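Local coordinates for phosphate-binding protein (PDB 5UB3), which probably serves as a periplasmic binding protein of the phosphonate-binding type, acting as the sensory receptor partner of a diguanylate cyclase, at residues L83-G89 with F249-R255. Sequence-based numbering, arbitrary orientation.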
# COMPACT_ATOMS: atom_id res chain seq x y z
N LEU A 83 0.76 -7.25 13.34
CA LEU A 83 2.05 -6.60 13.63
C LEU A 83 2.18 -5.38 12.77
O LEU A 83 1.67 -5.37 11.66
CB LEU A 83 3.25 -7.52 13.31
CG LEU A 83 3.48 -8.68 14.26
CD1 LEU A 83 4.52 -9.64 13.73
CD2 LEU A 83 3.80 -8.16 15.65
N MET A 84 2.79 -4.31 13.27
CA MET A 84 3.19 -3.19 12.42
C MET A 84 4.52 -3.57 11.78
O MET A 84 5.34 -4.22 12.39
CB MET A 84 3.33 -1.87 13.20
CG MET A 84 2.08 -1.45 13.91
SD MET A 84 0.62 -1.28 12.87
CE MET A 84 1.20 0.02 11.74
N THR A 85 4.69 -3.18 10.53
CA THR A 85 5.78 -3.63 9.70
C THR A 85 6.62 -2.45 9.27
O THR A 85 6.10 -1.42 8.82
CB THR A 85 5.26 -4.44 8.49
OG1 THR A 85 4.39 -5.45 9.01
CG2 THR A 85 6.34 -5.04 7.65
N GLU A 86 7.94 -2.65 9.38
CA GLU A 86 8.92 -1.65 8.99
C GLU A 86 9.55 -2.17 7.73
O GLU A 86 10.05 -3.31 7.69
CB GLU A 86 9.97 -1.53 10.10
CG GLU A 86 10.94 -0.40 9.91
CD GLU A 86 12.06 -0.49 10.93
OE1 GLU A 86 11.81 -0.09 12.11
OE2 GLU A 86 13.13 -1.00 10.51
N ARG A 87 9.53 -1.35 6.70
CA ARG A 87 10.14 -1.68 5.44
C ARG A 87 11.25 -0.68 5.08
O ARG A 87 11.10 0.54 5.21
CB ARG A 87 9.08 -1.72 4.35
CG ARG A 87 8.06 -2.84 4.49
CD ARG A 87 7.04 -2.80 3.39
NE ARG A 87 6.03 -3.85 3.54
CZ ARG A 87 4.93 -3.95 2.78
NH1 ARG A 87 4.65 -3.06 1.79
NH2 ARG A 87 4.11 -4.97 3.04
N GLY A 88 12.34 -1.22 4.56
CA GLY A 88 13.54 -0.44 4.27
C GLY A 88 14.00 0.49 5.37
O GLY A 88 14.36 1.60 5.08
N GLY A 89 13.91 0.06 6.61
CA GLY A 89 14.24 0.89 7.75
C GLY A 89 13.25 1.99 8.13
O GLY A 89 13.52 2.76 9.07
N PHE A 249 9.74 -7.51 0.74
CA PHE A 249 9.58 -6.04 0.63
C PHE A 249 10.57 -5.31 1.50
O PHE A 249 10.28 -4.22 2.04
CB PHE A 249 8.16 -5.68 1.01
CG PHE A 249 7.18 -6.64 0.43
CD1 PHE A 249 7.07 -6.76 -0.95
CD2 PHE A 249 6.46 -7.52 1.24
CE1 PHE A 249 6.21 -7.69 -1.51
CE2 PHE A 249 5.58 -8.43 0.69
CZ PHE A 249 5.45 -8.51 -0.70
N ASP A 250 11.73 -5.94 1.65
CA ASP A 250 12.82 -5.44 2.48
C ASP A 250 12.35 -5.16 3.86
O ASP A 250 12.51 -4.07 4.39
CB ASP A 250 13.47 -4.23 1.83
CG ASP A 250 14.79 -3.83 2.49
OD1 ASP A 250 15.48 -4.64 3.10
OD2 ASP A 250 15.10 -2.67 2.45
N THR A 251 11.71 -6.14 4.46
CA THR A 251 11.20 -5.94 5.83
C THR A 251 12.37 -5.93 6.81
O THR A 251 13.21 -6.79 6.79
CB THR A 251 10.16 -7.00 6.20
OG1 THR A 251 9.03 -6.85 5.30
CG2 THR A 251 9.75 -6.87 7.66
N THR A 252 12.46 -4.88 7.58
CA THR A 252 13.60 -4.65 8.47
C THR A 252 13.13 -4.70 9.91
O THR A 252 13.94 -4.58 10.84
CB THR A 252 14.24 -3.28 8.21
OG1 THR A 252 13.22 -2.28 8.15
CG2 THR A 252 15.03 -3.28 6.91
N GLY A 253 11.83 -4.84 10.11
CA GLY A 253 11.30 -4.86 11.45
C GLY A 253 9.84 -5.20 11.51
O GLY A 253 9.08 -4.91 10.61
N PHE A 254 9.44 -5.80 12.63
CA PHE A 254 8.03 -5.91 12.97
C PHE A 254 7.88 -5.46 14.37
O PHE A 254 8.80 -5.63 15.22
CB PHE A 254 7.54 -7.36 12.98
CG PHE A 254 7.55 -8.03 11.66
CD1 PHE A 254 6.61 -7.69 10.68
CD2 PHE A 254 8.48 -9.04 11.39
CE1 PHE A 254 6.59 -8.35 9.48
CE2 PHE A 254 8.50 -9.64 10.15
CZ PHE A 254 7.55 -9.30 9.19
N ARG A 255 6.71 -4.95 14.69
CA ARG A 255 6.50 -4.66 16.05
C ARG A 255 5.04 -4.77 16.47
O ARG A 255 4.12 -4.75 15.62
CB ARG A 255 7.17 -3.34 16.39
CG ARG A 255 6.43 -2.13 16.00
CD ARG A 255 7.28 -0.82 16.06
NE ARG A 255 6.22 0.12 15.68
CZ ARG A 255 5.85 0.49 14.44
NH1 ARG A 255 6.54 0.15 13.32
NH2 ARG A 255 4.75 1.26 14.35
O HOH W 1 7.68 -2.35 12.83
O HOH W 2 5.17 0.63 10.16
O HOH W 3 6.46 -6.38 4.50
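Met84 and Arg255 exchange two backbone hydrogen bonds where strand 83-87 meets strand 251-255, an antiparallel pairing that places the second strand beside 79-87, which pairs also with 209-217. In this member of the periplasmic-binding-protein clan, 251-255 thus returns late in the chain to join a strand some 160 residues earlier. Further along, Glu86 N reaches Gly253 O at 2.8 Å. Glu86 O then accepts a bond from Thr252 N (2.9 Å) and a weak one from Gly253 N, so two residues oppose one: a classic beta bulge. Beyond it Gly88 N binds Asp250 O.

Among polar side chains, the bulge turns Thr252 toward the first strand. Its OG1, held between backbone N and carbonyl carbon (chi1 48°), donates to the anti lone pair of Glu86 OE2 at 2.7 Å and accepts Gly89 N at 2.9 Å. One hydroxyl thus ties the carboxylate to the turn after the strand. On the opposite face a water joins Arg87 NE to Thr251 OG1, which also bonds Phe248 O, while Arg87 NH2 reaches Ser64.

Packing differs between the faces. Beside Glu86, Met84 CB sits over one face of the Arg255 guanidinium, 3.5 Å above its plane, and a water donates to Met84 O and accepts a weak bond from Arg255 NH1. On the Thr85 side, the Phe254 ring has Thr85 OG1 near its plane at the edge and Thr251 CG2 over one face; the Thr85 hydroxyl also bonds the Glu214 carboxylate. Leu83 CD1 meets Phe254 CB at 3.9 Å, and both side chains touch helix 222-235. Phe249 CB lies over one face of the Arg87 guanidinium, whose plane is 40° from that of the Phe249 ring.

The chemistry implies a strand pairing whose irregular end is secured by more than backbone bonds: the Thr252 hydroxyl and the Arg87 water bridge each add a polar link, one on the Glu86 face, the other on that of Arg87 and Thr251.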